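Local atomic coordinates of HTH-type transcriptional regulator AscG (PDB entry 3DBI), a protein that represses transcription of the cryptic asc operon as a DNA-binding regulator of the LacI family. Residues S60-G65 and R119-M124; L97-K102 and Q113-L118; F83-M88 and E303-L308; I123-R128 and I146-R151. One frame throughout, in Å; residues are numbered along the deposited sequence.

Overall arrangement
All four contacts lie in one of the two lobes of the LacI-type regulatory core, round the five-strand parallel sheet. Interactions 1 and 4 share Ile123 and Met124 and join strand 122-125 to its two neighbours, 63-68 and 146-149; their centres are about 14 Å apart. Interaction 2 packs helix 105-117 against strand 95-100, at the subunit interface, its centre about 10 Å from that of interaction 1, between whose segments it falls along the chain. Interaction 3 brings helix 297-313 beside helix 77-91, its centre about 13 Å from that of interaction 1 and about 12 Å from that of interaction 4. A helix from late in the sequence is thus added to a lobe built mostly from the early part of the chain.

Interaction 1: residues S60-G65 and R119-M124; sequences STQTLG and RCDAIM
Asp121 reaches across to the backbone of Thr61 and Thr63, a case of a carboxylate standing in for a strand partner where a sheet begins. Its OD2 takes the Thr61 N-H on the syn lone pair, 3.1 Å from Thr61 N and nearly straight at 169°. OD1 is approached by Thr63 N from above the carboxylate plane, at 3.3 Å. Asp121 N returns a bond to Thr63 O, so side chain and main chain of one residue grip the same turn. Beside it the Thr61 hydroxyl donates to the Arg119 carbonyl from nearly straight beyond its oxygen, OG1 2.5 Å from Arg119 O; a chi1 of 47° sets OG1 between the backbone N and carbonyl carbon, facing that oxygen. Arg119 itself ends helix 105-117 in a Schellman motif.

Beyond the turn the strands pair in parallel: Gly65 N donates to Ala122 O at 2.7 Å, and Gly65 O receives Met124 N at 2.9 Å. Leu64 CD2 lies 3.9 Å from SE of Met124, a selenomethionine, on the face that packs against helices 77-91 and 297-313. Arg94 forms a salt bridge with Asp121 OD1, fixing the carboxylate from outside the two segments. Cutting Asp121 back to an alanine would probably leave the Thr61 and Thr63 amides without their acceptor and Arg94 without its counter-charge. The buried carboxylate, fed by two amides and a guanidinium, is therefore likely to stay ionised.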
loop_
_atom_site.group_PDB
_atom_site.type_symbol
_atom_site.label_atom_id
_atom_site.label_comp_id
_atom_site.label_asym_id
_atom_site.label_seq_id
_atom_site.Cartn_x
_atom_site.Cartn_y
_atom_site.Cartn_z
ATOM N N SER A 60 -35.383 -2.662 -6.329
ATOM C CA SER A 60 -34.114 -2.748 -5.545
ATOM C C SER A 60 -33.936 -4.108 -4.897
ATOM O O SER A 60 -34.901 -4.749 -4.482
ATOM C CB SER A 60 -34.036 -1.666 -4.462
ATOM O OG SER A 60 -33.909 -0.375 -5.028
ATOM N N THR A 61 -32.681 -4.523 -4.802
ATOM C CA THR A 61 -32.306 -5.789 -4.186
ATOM C C THR A 61 -31.548 -5.546 -2.878
ATOM O O THR A 61 -31.192 -6.498 -2.178
ATOM C CB THR A 61 -31.402 -6.602 -5.135
ATOM O OG1 THR A 61 -30.376 -5.744 -5.657
ATOM C CG2 THR A 61 -32.215 -7.191 -6.287
ATOM N N GLN A 62 -31.328 -4.265 -2.566
ATOM C CA GLN A 62 -30.470 -3.807 -1.462
ATOM C C GLN A 62 -29.052 -4.368 -1.600
ATOM O O GLN A 62 -28.556 -5.086 -0.730
ATOM C CB GLN A 62 -31.101 -4.092 -0.087
ATOM C CG GLN A 62 -32.479 -3.457 0.128
ATOM C CD GLN A 62 -32.413 -1.958 0.399
ATOM O OE1 GLN A 62 -32.395 -1.529 1.554
ATOM N NE2 GLN A 62 -32.375 -1.157 -0.663
ATOM N N THR A 63 -28.417 -4.034 -2.721
ATOM C CA THR A 63 -27.130 -4.600 -3.100
ATOM C C THR A 63 -26.254 -3.547 -3.758
ATOM O O THR A 63 -26.717 -2.771 -4.596
ATOM C CB THR A 63 -27.303 -5.789 -4.074
ATOM O OG1 THR A 63 -28.225 -6.734 -3.520
ATOM C CG2 THR A 63 -25.993 -6.506 -4.309
ATOM N N LEU A 64 -24.985 -3.535 -3.369
ATOM C CA LEU A 64 -24.009 -2.603 -3.895
ATOM C C LEU A 64 -22.913 -3.380 -4.593
ATOM O O LEU A 64 -22.506 -4.437 -4.125
ATOM C CB LEU A 64 -23.414 -1.810 -2.748
ATOM C CG LEU A 64 -23.244 -0.319 -2.980
ATOM C CD1 LEU A 64 -23.886 0.378 -1.811
ATOM C CD2 LEU A 64 -21.776 0.066 -3.141
ATOM N N GLY A 65 -22.430 -2.854 -5.712
ATOM C CA GLY A 65 -21.410 -3.533 -6.500
ATOM C C GLY A 65 -20.100 -2.778 -6.539
ATOM O O GLY A 65 -20.075 -1.545 -6.567
ATOM N N ARG A 119 -28.253 -7.506 -10.661
ATOM C CA ARG A 119 -29.098 -6.438 -10.192
ATOM C C ARG A 119 -28.647 -5.776 -8.915
ATOM O O ARG A 119 -29.404 -5.640 -7.985
ATOM C CB ARG A 119 -30.538 -6.907 -10.086
ATOM C CG ARG A 119 -31.423 -6.407 -11.215
ATOM C CD ARG A 119 -32.334 -7.492 -11.698
ATOM N NE ARG A 119 -32.038 -8.746 -11.025
ATOM C CZ ARG A 119 -32.789 -9.281 -10.074
ATOM N NH1 ARG A 119 -32.421 -10.427 -9.517
ATOM N NH2 ARG A 119 -33.904 -8.676 -9.678
ATOM N N CYS A 120 -27.410 -5.336 -8.894
ATOM C CA CYS A 120 -26.946 -4.386 -7.899
ATOM C C CYS A 120 -27.637 -3.073 -8.162
ATOM O O CYS A 120 -27.778 -2.667 -9.311
ATOM C CB CYS A 120 -25.450 -4.154 -8.029
ATOM S SG CYS A 120 -24.472 -5.539 -7.574
ATOM N N ASP A 121 -28.050 -2.409 -7.091
ATOM C CA ASP A 121 -28.624 -1.075 -7.172
ATOM C C ASP A 121 -27.626 -0.053 -7.718
ATOM O O ASP A 121 -28.026 0.914 -8.362
ATOM C CB ASP A 121 -29.113 -0.632 -5.791
ATOM C CG ASP A 121 -30.098 -1.611 -5.174
ATOM O OD1 ASP A 121 -30.258 -1.583 -3.939
ATOM O OD2 ASP A 121 -30.713 -2.410 -5.909
ATOM N N ALA A 122 -26.339 -0.281 -7.454
ATOM C CA ALA A 122 -25.269 0.638 -7.845
ATOM C C ALA A 122 -23.921 -0.083 -7.994
ATOM O O ALA A 122 -23.691 -1.128 -7.387
ATOM C CB ALA A 122 -25.156 1.756 -6.834
ATOM N N ILE A 123 -23.034 0.492 -8.802
ATOM C CA ILE A 123 -21.725 -0.091 -9.076
ATOM C C ILE A 123 -20.670 1.008 -8.983
ATOM O O ILE A 123 -20.875 2.110 -9.483
ATOM C CB ILE A 123 -21.693 -0.760 -10.476
ATOM C CG1 ILE A 123 -22.587 -1.997 -10.492
ATOM C CG2 ILE A 123 -20.266 -1.151 -10.894
ATOM C CD1 ILE A 123 -23.160 -2.293 -11.837
HETATM N N MSE A 124 -19.552 0.712 -8.325
HETATM C CA MSE A 124 -18.447 1.657 -8.240
HETATM C C MSE A 124 -17.216 1.040 -8.871
HETATM O O MSE A 124 -16.967 -0.159 -8.710
HETATM C CB MSE A 124 -18.158 2.026 -6.785
HETATM C CG MSE A 124 -19.384 2.022 -5.887
HETATM SE SE MSE A 124 -18.924 2.548 -4.106
HETATM C CE MSE A 124 -18.746 4.458 -4.493
#

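Interaction 2: residues L97-K102 and Q113-L118; sequences LLADGK and QYLLDL
Leu115 reaches from helix 105-117 to the face of strand 95-100 that carries Leu97 and Ala99. Its CB packs against Ile123 CD1 of strand 122-125. With CG anti to the carbonyl carbon (chi1 -65°), the chain then runs toward strand 95-100: CG comes within 3.8 Å of Ala99 CB, CD1 meets that same methyl at 3.9 Å, and CD2 turns to Leu97, 3.9 Å from Leu97 CB. One leucine fork thus bears on two alternate residues of the strand. This is the packing of an alpha/beta layer: strand and following helix run in roughly opposite directions, at 146° with 9.0 Å between their axes, as the first half of a crossover that the chain completes in strand 122-125. A serine in place of Leu115 would probably open a gap beside Leu97 and Ala99 and put a hydroxyl among apolar neighbours.

Tyr114 flanks the leucine. Its ring meets Ala99 edge-on, with CD2 3.8 Å from Ala99 CB, while Leu118 CG rests over one face of the ring, toward its rim. Leu118 CD1 also touches the strand, 4.2 Å from Leu97 CD1. Leu97 and Leu98 pair in an antiparallel ladder with a strand of the second subunit, whose Gln95 packs on Tyr114 and Leu118.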
loop_
_atom_site.group_PDB
_atom_site.type_symbol
_atom_site.label_atom_id
_atom_site.label_comp_id
_atom_site.label_asym_id
_atom_site.label_seq_id
_atom_site.Cartn_x
_atom_site.Cartn_y
_atom_site.Cartn_z
ATOM N N LEU A 97 -21.113 -6.628 -3.121
ATOM C CA LEU A 97 -20.661 -7.662 -4.064
ATOM C C LEU A 97 -19.409 -7.222 -4.809
ATOM O O LEU A 97 -19.349 -6.103 -5.319
ATOM C CB LEU A 97 -21.750 -7.949 -5.103
ATOM C CG LEU A 97 -22.792 -9.068 -4.985
ATOM C CD1 LEU A 97 -22.172 -10.411 -5.318
ATOM C CD2 LEU A 97 -23.473 -9.121 -3.626
ATOM N N LEU A 98 -18.417 -8.105 -4.880
ATOM C CA LEU A 98 -17.224 -7.843 -5.680
ATOM C C LEU A 98 -17.268 -8.550 -7.021
ATOM O O LEU A 98 -17.790 -9.658 -7.133
ATOM C CB LEU A 98 -15.950 -8.240 -4.946
ATOM C CG LEU A 98 -15.592 -7.449 -3.685
ATOM C CD1 LEU A 98 -14.115 -7.611 -3.364
ATOM C CD2 LEU A 98 -15.942 -5.978 -3.812
ATOM N N ALA A 99 -16.730 -7.891 -8.041
ATOM C CA ALA A 99 -16.531 -8.514 -9.334
ATOM C C ALA A 99 -15.117 -8.227 -9.784
ATOM O O ALA A 99 -14.609 -7.121 -9.592
ATOM C CB ALA A 99 -17.516 -7.991 -10.340
ATOM N N ASP A 100 -14.485 -9.233 -10.378
ATOM C CA ASP A 100 -13.102 -9.142 -10.806
ATOM C C ASP A 100 -13.036 -8.529 -12.205
ATOM O O ASP A 100 -13.465 -9.136 -13.195
ATOM C CB ASP A 100 -12.462 -10.535 -10.764
ATOM C CG ASP A 100 -10.993 -10.530 -11.146
ATOM O OD1 ASP A 100 -10.357 -9.447 -11.186
ATOM O OD2 ASP A 100 -10.470 -11.637 -11.405
ATOM N N GLY A 101 -12.490 -7.322 -12.278
ATOM C CA GLY A 101 -12.341 -6.617 -13.549
ATOM C C GLY A 101 -11.141 -7.070 -14.365
ATOM O O GLY A 101 -10.961 -6.640 -15.509
ATOM N N LYS A 102 -10.328 -7.936 -13.762
ATOM C CA LYS A 102 -9.205 -8.595 -14.415
ATOM C C LYS A 102 -8.265 -7.600 -15.080
ATOM O O LYS A 102 -7.846 -6.628 -14.450
ATOM C CB LYS A 102 -9.680 -9.675 -15.400
ATOM C CG LYS A 102 -10.496 -10.780 -14.773
ATOM C CD LYS A 102 -10.821 -11.844 -15.791
ATOM C CE LYS A 102 -11.899 -12.767 -15.282
ATOM N NZ LYS A 102 -11.484 -13.496 -14.038
ATOM N N GLN A 113 -21.118 -5.548 -16.268
ATOM C CA GLN A 113 -22.273 -6.258 -16.799
ATOM C C GLN A 113 -22.774 -7.366 -15.860
ATOM O O GLN A 113 -23.977 -7.515 -15.683
ATOM C CB GLN A 113 -21.947 -6.820 -18.185
ATOM C CG GLN A 113 -23.167 -7.212 -19.001
ATOM C CD GLN A 113 -24.134 -6.057 -19.193
ATOM O OE1 GLN A 113 -23.796 -5.044 -19.805
ATOM N NE2 GLN A 113 -25.345 -6.206 -18.664
ATOM N N TYR A 114 -21.844 -8.109 -15.258
ATOM C CA TYR A 114 -22.145 -9.186 -14.314
ATOM C C TYR A 114 -22.885 -8.653 -13.091
ATOM O O TYR A 114 -23.847 -9.273 -12.627
ATOM C CB TYR A 114 -20.846 -9.924 -13.919
ATOM C CG TYR A 114 -20.905 -10.749 -12.642
ATOM C CD1 TYR A 114 -21.512 -12.009 -12.626
ATOM C CD2 TYR A 114 -20.338 -10.278 -11.457
ATOM C CE1 TYR A 114 -21.568 -12.769 -11.456
ATOM C CE2 TYR A 114 -20.389 -11.031 -10.285
ATOM C CZ TYR A 114 -21.000 -12.275 -10.294
ATOM O OH TYR A 114 -21.047 -13.011 -9.133
ATOM N N LEU A 115 -22.437 -7.505 -12.584
ATOM C CA LEU A 115 -23.086 -6.864 -11.440
ATOM C C LEU A 115 -24.458 -6.281 -11.807
ATOM O O LEU A 115 -25.382 -6.314 -10.991
ATOM C CB LEU A 115 -22.186 -5.790 -10.815
ATOM C CG LEU A 115 -20.877 -6.237 -10.170
ATOM C CD1 LEU A 115 -19.986 -5.044 -9.897
ATOM C CD2 LEU A 115 -21.113 -7.026 -8.890
ATOM N N LEU A 116 -24.578 -5.760 -13.029
ATOM C CA LEU A 116 -25.859 -5.287 -13.556
ATOM C C LEU A 116 -26.852 -6.436 -13.736
ATOM O O LEU A 116 -28.043 -6.270 -13.466
ATOM C CB LEU A 116 -25.673 -4.568 -14.895
ATOM C CG LEU A 116 -25.076 -3.163 -14.915
ATOM C CD1 LEU A 116 -24.609 -2.809 -16.319
ATOM C CD2 LEU A 116 -26.046 -2.110 -14.388
ATOM N N ASP A 117 -26.352 -7.586 -14.197
ATOM C CA ASP A 117 -27.166 -8.792 -14.403
ATOM C C ASP A 117 -27.677 -9.383 -13.095
ATOM O O ASP A 117 -28.786 -9.908 -13.047
ATOM C CB ASP A 117 -26.380 -9.862 -15.170
ATOM C CG ASP A 117 -26.148 -9.496 -16.629
ATOM O OD1 ASP A 117 -26.759 -8.521 -17.119
ATOM O OD2 ASP A 117 -25.336 -10.182 -17.287
ATOM N N LEU A 118 -26.863 -9.296 -12.043
ATOM C CA LEU A 118 -27.272 -9.706 -10.698
ATOM C C LEU A 118 -28.146 -8.653 -10.025
ATOM O O LEU A 118 -28.651 -8.875 -8.921
ATOM C CB LEU A 118 -26.054 -9.972 -9.816
ATOM C CG LEU A 118 -25.266 -11.270 -9.972
ATOM C CD1 LEU A 118 -24.147 -11.274 -8.952
ATOM C CD2 LEU A 118 -26.152 -12.492 -9.793
#

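Interaction 3: residues F83-M88 and E303-L308; sequences FHAARM and EIIGRL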
loop_
_atom_site.group_PDB
_atom_site.type_symbol
_atom_site.label_atom_id
_atom_site.label_comp_id
_atom_site.label_asym_id
_atom_site.label_seq_id
_atom_site.Cartn_x
_atom_site.Cartn_y
_atom_site.Cartn_z
ATOM N N PHE A 83 -12.757 0.341 1.505
ATOM C CA PHE A 83 -13.017 0.589 2.927
ATOM C C PHE A 83 -14.345 1.316 3.121
ATOM O O PHE A 83 -15.232 0.813 3.804
ATOM C CB PHE A 83 -11.855 1.383 3.552
ATOM C CG PHE A 83 -12.018 1.678 5.029
ATOM C CD1 PHE A 83 -11.745 0.698 5.989
ATOM C CD2 PHE A 83 -12.404 2.950 5.462
ATOM C CE1 PHE A 83 -11.879 0.972 7.353
ATOM C CE2 PHE A 83 -12.544 3.232 6.825
ATOM C CZ PHE A 83 -12.279 2.241 7.770
ATOM N N HIS A 84 -14.478 2.477 2.486
ATOM C CA HIS A 84 -15.654 3.312 2.644
ATOM C C HIS A 84 -16.912 2.689 2.042
ATOM O O HIS A 84 -18.000 2.850 2.596
ATOM C CB HIS A 84 -15.406 4.701 2.064
ATOM C CG HIS A 84 -14.440 5.530 2.860
ATOM N ND1 HIS A 84 -13.074 5.471 2.676
ATOM C CD2 HIS A 84 -14.645 6.451 3.832
ATOM C CE1 HIS A 84 -12.481 6.310 3.505
ATOM N NE2 HIS A 84 -13.411 6.917 4.218
ATOM N N ALA A 85 -16.765 1.965 0.932
ATOM C CA ALA A 85 -17.901 1.248 0.342
ATOM C C ALA A 85 -18.392 0.127 1.251
ATOM O O ALA A 85 -19.596 -0.111 1.341
ATOM C CB ALA A 85 -17.564 0.696 -1.030
ATOM N N ALA A 86 -17.461 -0.553 1.917
ATOM C CA ALA A 86 -17.812 -1.557 2.913
ATOM C C ALA A 86 -18.548 -0.956 4.104
ATOM O O ALA A 86 -19.516 -1.545 4.579
ATOM C CB ALA A 86 -16.584 -2.308 3.377
ATOM N N ARG A 87 -18.081 0.204 4.565
ATOM C CA ARG A 87 -18.676 0.913 5.692
ATOM C C ARG A 87 -20.089 1.401 5.377
ATOM O O ARG A 87 -21.005 1.203 6.181
ATOM C CB ARG A 87 -17.790 2.084 6.117
ATOM C CG ARG A 87 -18.097 2.653 7.501
ATOM C CD ARG A 87 -16.822 3.148 8.178
ATOM N NE ARG A 87 -15.865 2.054 8.335
ATOM C CZ ARG A 87 -15.604 1.425 9.478
ATOM N NH1 ARG A 87 -16.208 1.787 10.605
ATOM N NH2 ARG A 87 -14.724 0.433 9.495
HETATM N N MSE A 88 -20.254 2.014 4.204
HETATM C CA MSE A 88 -21.539 2.551 3.776
HETATM C C MSE A 88 -22.574 1.449 3.632
HETATM O O MSE A 88 -23.694 1.580 4.131
HETATM C CB MSE A 88 -21.396 3.323 2.464
HETATM C CG MSE A 88 -22.674 3.997 2.016
HETATM SE SE MSE A 88 -23.670 2.935 0.739
HETATM C CE MSE A 88 -22.852 3.749 -0.841
ATOM N N GLU A 303 -16.814 12.217 -1.171
ATOM C CA GLU A 303 -17.602 12.813 -2.239
ATOM C C GLU A 303 -18.324 11.762 -3.085
ATOM O O GLU A 303 -19.529 11.892 -3.326
ATOM C CB GLU A 303 -16.715 13.711 -3.112
ATOM C CG GLU A 303 -17.422 14.425 -4.255
ATOM C CD GLU A 303 -18.353 15.540 -3.811
ATOM O OE1 GLU A 303 -18.142 16.122 -2.726
ATOM O OE2 GLU A 303 -19.300 15.837 -4.570
ATOM N N ILE A 304 -17.607 10.717 -3.506
ATOM C CA ILE A 304 -18.227 9.677 -4.338
ATOM C C ILE A 304 -19.268 8.853 -3.579
ATOM O O ILE A 304 -20.279 8.459 -4.157
ATOM C CB ILE A 304 -17.188 8.790 -5.096
ATOM C CG1 ILE A 304 -17.798 8.245 -6.397
ATOM C CG2 ILE A 304 -16.628 7.669 -4.224
ATOM C CD1 ILE A 304 -16.800 7.652 -7.368
ATOM N N ILE A 305 -19.038 8.642 -2.284
ATOM C CA ILE A 305 -19.981 7.914 -1.426
ATOM C C ILE A 305 -21.233 8.752 -1.135
ATOM O O ILE A 305 -22.351 8.244 -1.210
ATOM C CB ILE A 305 -19.301 7.440 -0.095
ATOM C CG1 ILE A 305 -18.238 6.367 -0.381
ATOM C CG2 ILE A 305 -20.323 6.937 0.927
ATOM C CD1 ILE A 305 -18.783 4.981 -0.698
ATOM N N GLY A 306 -21.025 10.027 -0.803
ATOM C CA GLY A 306 -22.107 10.992 -0.614
ATOM C C GLY A 306 -23.030 11.124 -1.815
ATOM O O GLY A 306 -24.252 11.115 -1.659
ATOM N N ARG A 307 -22.445 11.221 -3.010
ATOM C CA ARG A 307 -23.222 11.297 -4.250
ATOM C C ARG A 307 -24.068 10.061 -4.458
ATOM O O ARG A 307 -25.231 10.156 -4.857
ATOM C CB ARG A 307 -22.322 11.506 -5.460
ATOM C CG ARG A 307 -21.850 12.901 -5.574
ATOM C CD ARG A 307 -21.372 13.212 -6.931
ATOM N NE ARG A 307 -20.429 14.318 -6.918
ATOM C CZ ARG A 307 -19.497 14.500 -7.839
ATOM N NH1 ARG A 307 -19.363 13.660 -8.826
ATOM N NH2 ARG A 307 -18.681 15.515 -7.778
ATOM N N LEU A 308 -23.487 8.905 -4.156
ATOM C CA LEU A 308 -24.158 7.631 -4.350
ATOM C C LEU A 308 -25.309 7.445 -3.366
ATOM O O LEU A 308 -26.356 6.883 -3.713
ATOM C CB LEU A 308 -23.159 6.481 -4.250
ATOM C CG LEU A 308 -23.680 5.092 -4.612
ATOM C CD1 LEU A 308 -24.415 5.119 -5.953
ATOM C CD2 LEU A 308 -22.548 4.098 -4.631
#
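Ile305 projects from helix 297-313 into the side of helix 77-91, and its two branches part to meet different residues. The CG1 branch, anti to its own carbonyl carbon at chi1 -67°, passes 4.1 Å from His84 CB and ends with CD1 4.0 Å from Ala85 CA, close against the helix backbone. The other branch, CG2, lies 3.9 Å from Met88 CG. Met88, a selenomethionine, and Ile305 run alongside each other head to tail. Met88 then bends at chi2 and chi3, which brings its methyl CE to Leu308 CD2, 3.8 Å away, so that the methyl end meets Leu308 broadside. The helices run in roughly the same direction, 32° apart with axes 10.5 Å distant.

Met124 of strand 122-125 touches Ala85, Ile305 and Leu308 from the sheet, so the pair forms a helical layer on one face of it. No hydrogen bond joins the two segments: the contact depends on the fit of branched and flexible apolar chains.

Interaction 4: residues I123-R128 and I146-R151; sequences IMIYPR and IMVLNR. With PO4 (phosphate ion), chain D.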
loop_
_atom_site.group_PDB
_atom_site.type_symbol
_atom_site.label_atom_id
_atom_site.label_comp_id
_atom_site.label_asym_id
_atom_site.label_seq_id
_atom_site.Cartn_x
_atom_site.Cartn_y
_atom_site.Cartn_z
ATOM N N ILE A 123 -23.034 0.492 -8.802
ATOM C CA ILE A 123 -21.725 -0.091 -9.076
ATOM C C ILE A 123 -20.670 1.008 -8.983
ATOM O O ILE A 123 -20.875 2.110 -9.483
ATOM C CB ILE A 123 -21.693 -0.760 -10.476
ATOM C CG1 ILE A 123 -22.587 -1.997 -10.492
ATOM C CG2 ILE A 123 -20.266 -1.151 -10.894
ATOM C CD1 ILE A 123 -23.160 -2.293 -11.837
HETATM N N MSE A 124 -19.552 0.712 -8.325
HETATM C CA MSE A 124 -18.447 1.657 -8.240
HETATM C C MSE A 124 -17.216 1.040 -8.871
HETATM O O MSE A 124 -16.967 -0.159 -8.710
HETATM C CB MSE A 124 -18.158 2.026 -6.785
HETATM C CG MSE A 124 -19.384 2.022 -5.887
HETATM SE SE MSE A 124 -18.924 2.548 -4.106
HETATM C CE MSE A 124 -18.746 4.458 -4.493
ATOM N N ILE A 125 -16.445 1.863 -9.577
ATOM C CA ILE A 125 -15.267 1.398 -10.297
ATOM C C ILE A 125 -14.190 2.492 -10.388
ATOM O O ILE A 125 -14.501 3.670 -10.541
ATOM C CB ILE A 125 -15.658 0.841 -11.714
ATOM C CG1 ILE A 125 -14.436 0.324 -12.482
ATOM C CG2 ILE A 125 -16.447 1.886 -12.532
ATOM C CD1 ILE A 125 -14.769 -0.492 -13.736
ATOM N N TYR A 126 -12.934 2.085 -10.228
ATOM C CA TYR A 126 -11.779 2.872 -10.634
ATOM C C TYR A 126 -11.150 2.113 -11.808
ATOM O O TYR A 126 -10.369 1.191 -11.611
ATOM C CB TYR A 126 -10.812 3.057 -9.455
ATOM C CG TYR A 126 -9.450 3.667 -9.768
ATOM C CD1 TYR A 126 -9.255 4.521 -10.863
ATOM C CD2 TYR A 126 -8.357 3.406 -8.942
ATOM C CE1 TYR A 126 -7.990 5.075 -11.138
ATOM C CE2 TYR A 126 -7.103 3.957 -9.195
ATOM C CZ TYR A 126 -6.922 4.790 -10.292
ATOM O OH TYR A 126 -5.674 5.335 -10.535
ATOM N N PRO A 127 -11.517 2.494 -13.042
ATOM C CA PRO A 127 -11.113 1.767 -14.245
ATOM C C PRO A 127 -9.673 2.009 -14.703
ATOM O O PRO A 127 -9.250 3.155 -14.873
ATOM C CB PRO A 127 -12.105 2.263 -15.296
ATOM C CG PRO A 127 -12.496 3.614 -14.840
ATOM C CD PRO A 127 -12.379 3.648 -13.351
ATOM N N ARG A 128 -8.940 0.920 -14.904
ATOM C CA ARG A 128 -7.569 0.977 -15.401
ATOM C C ARG A 128 -7.554 0.965 -16.944
ATOM O O ARG A 128 -6.817 1.733 -17.567
ATOM C CB ARG A 128 -6.733 -0.161 -14.767
ATOM C CG ARG A 128 -5.485 -0.678 -15.523
ATOM C CD ARG A 128 -4.306 0.290 -15.637
ATOM N NE ARG A 128 -4.038 0.991 -14.388
ATOM C CZ ARG A 128 -4.089 2.312 -14.235
ATOM N NH1 ARG A 128 -4.378 3.115 -15.264
ATOM N NH2 ARG A 128 -3.836 2.831 -13.039
ATOM N N ILE A 146 -23.670 4.011 -12.067
ATOM C CA ILE A 146 -22.307 3.529 -12.115
ATOM C C ILE A 146 -21.414 4.713 -11.761
ATOM O O ILE A 146 -21.382 5.705 -12.485
ATOM C CB ILE A 146 -21.986 2.945 -13.500
ATOM C CG1 ILE A 146 -22.934 1.786 -13.788
ATOM C CG2 ILE A 146 -20.524 2.491 -13.599
ATOM C CD1 ILE A 146 -23.331 1.683 -15.223
HETATM N N MSE A 147 -20.729 4.615 -10.623
HETATM C CA MSE A 147 -19.870 5.687 -10.131
HETATM C C MSE A 147 -18.433 5.441 -10.542
HETATM O O MSE A 147 -17.948 4.312 -10.476
HETATM C CB MSE A 147 -19.951 5.801 -8.611
HETATM C CG MSE A 147 -21.363 5.833 -8.036
HETATM SE SE MSE A 147 -22.495 7.345 -8.547
HETATM C CE MSE A 147 -21.308 8.814 -8.118
ATOM N N VAL A 148 -17.749 6.502 -10.961
ATOM C CA VAL A 148 -16.386 6.390 -11.475
ATOM C C VAL A 148 -15.449 7.254 -10.643
ATOM O O VAL A 148 -15.697 8.449 -10.452
ATOM C CB VAL A 148 -16.301 6.806 -12.967
ATOM C CG1 VAL A 148 -14.915 6.527 -13.529
ATOM C CG2 VAL A 148 -17.356 6.068 -13.792
ATOM N N LEU A 149 -14.382 6.640 -10.144
ATOM C CA LEU A 149 -13.401 7.336 -9.344
ATOM C C LEU A 149 -12.146 7.650 -10.164
ATOM O O LEU A 149 -11.697 6.816 -10.950
ATOM C CB LEU A 149 -13.045 6.480 -8.125
ATOM C CG LEU A 149 -11.932 6.959 -7.195
ATOM C CD1 LEU A 149 -12.366 8.191 -6.416
ATOM C CD2 LEU A 149 -11.543 5.839 -6.268
ATOM N N ASN A 150 -11.611 8.859 -9.982
ATOM C CA ASN A 150 -10.310 9.283 -10.536
ATOM C C ASN A 150 -10.264 9.377 -12.068
ATOM O O ASN A 150 -9.211 9.210 -12.692
ATOM C CB ASN A 150 -9.158 8.427 -9.978
ATOM C CG ASN A 150 -7.795 9.092 -10.128
ATOM O OD1 ASN A 150 -7.680 10.317 -10.139
ATOM N ND2 ASN A 150 -6.757 8.276 -10.255
ATOM N N ARG A 151 -11.420 9.651 -12.665
ATOM C CA ARG A 151 -11.573 9.783 -14.110
ATOM C C ARG A 151 -12.633 10.843 -14.336
ATOM O O ARG A 151 -13.533 10.992 -13.506
ATOM C CB ARG A 151 -12.057 8.465 -14.729
ATOM C CG ARG A 151 -11.131 7.243 -14.596
ATOM C CD ARG A 151 -9.976 7.313 -15.584
ATOM N NE ARG A 151 -9.066 6.177 -15.457
ATOM C CZ ARG A 151 -7.918 6.208 -14.789
ATOM N NH1 ARG A 151 -7.532 7.322 -14.175
ATOM N NH2 ARG A 151 -7.155 5.122 -14.735
HETATM P P PO4 D . -4.043 6.132 -13.580
HETATM O O1 PO4 D . -5.071 5.118 -13.137
HETATM O O2 PO4 D . -3.354 6.720 -12.375
HETATM O O3 PO4 D . -3.005 5.457 -14.439
HETATM O O4 PO4 D . -4.743 7.225 -14.350
#
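Met147 N donates to Ile123 O at 2.8 Å, the first of three bonds that pair strands 122-125 and 146-149 in parallel; Ile125 N to Met147 O and Leu149 N to Ile125 O follow. The strands flank helix 132-141 in a right-handed beta-alpha-beta crossover.

Apolar contacts are partly diagonal: Ile125 CG2 packs on Ile146 CG2, two residues back from its bridge partner Val148. Pro127 CD sits 3.8 Å from Val148 CG1, and the Pro127 ring lies alongside Arg151, whose CG is 3.9 Å from Pro127 CG.

Polar groups gather beyond the C-terminal ends of the strands, around a phosphate ion probably from the crystallisation liquor. Its O1 is the shared point: Arg151 NH2 reaches it at 2.6 Å, nearly straight at 168° and at the guanidinium edge, and Arg128 NH2 also donates to it at 2.6 Å. The Tyr126 hydroxyl adds a weak bond. Tyr126 CE1 lies over one face of the Arg151 guanidinium, 3.4 Å above its plane. Asn150 ND2 gives Tyr126 OH a weak bond, while Asn150 OD1 takes a hydrogen bond from His165. Arg151 NH1 is steadied by Asn150 O and phosphate O4; its NE and NH2 both give weak bonds to Pro127 O. His74, Ser193 and Thr195 also bond the phosphate, consistent with the inter-lobe cleft where LacI-family proteins bind effectors. Donors from both arginines probably favour negatively charged or oxygen-rich ligands.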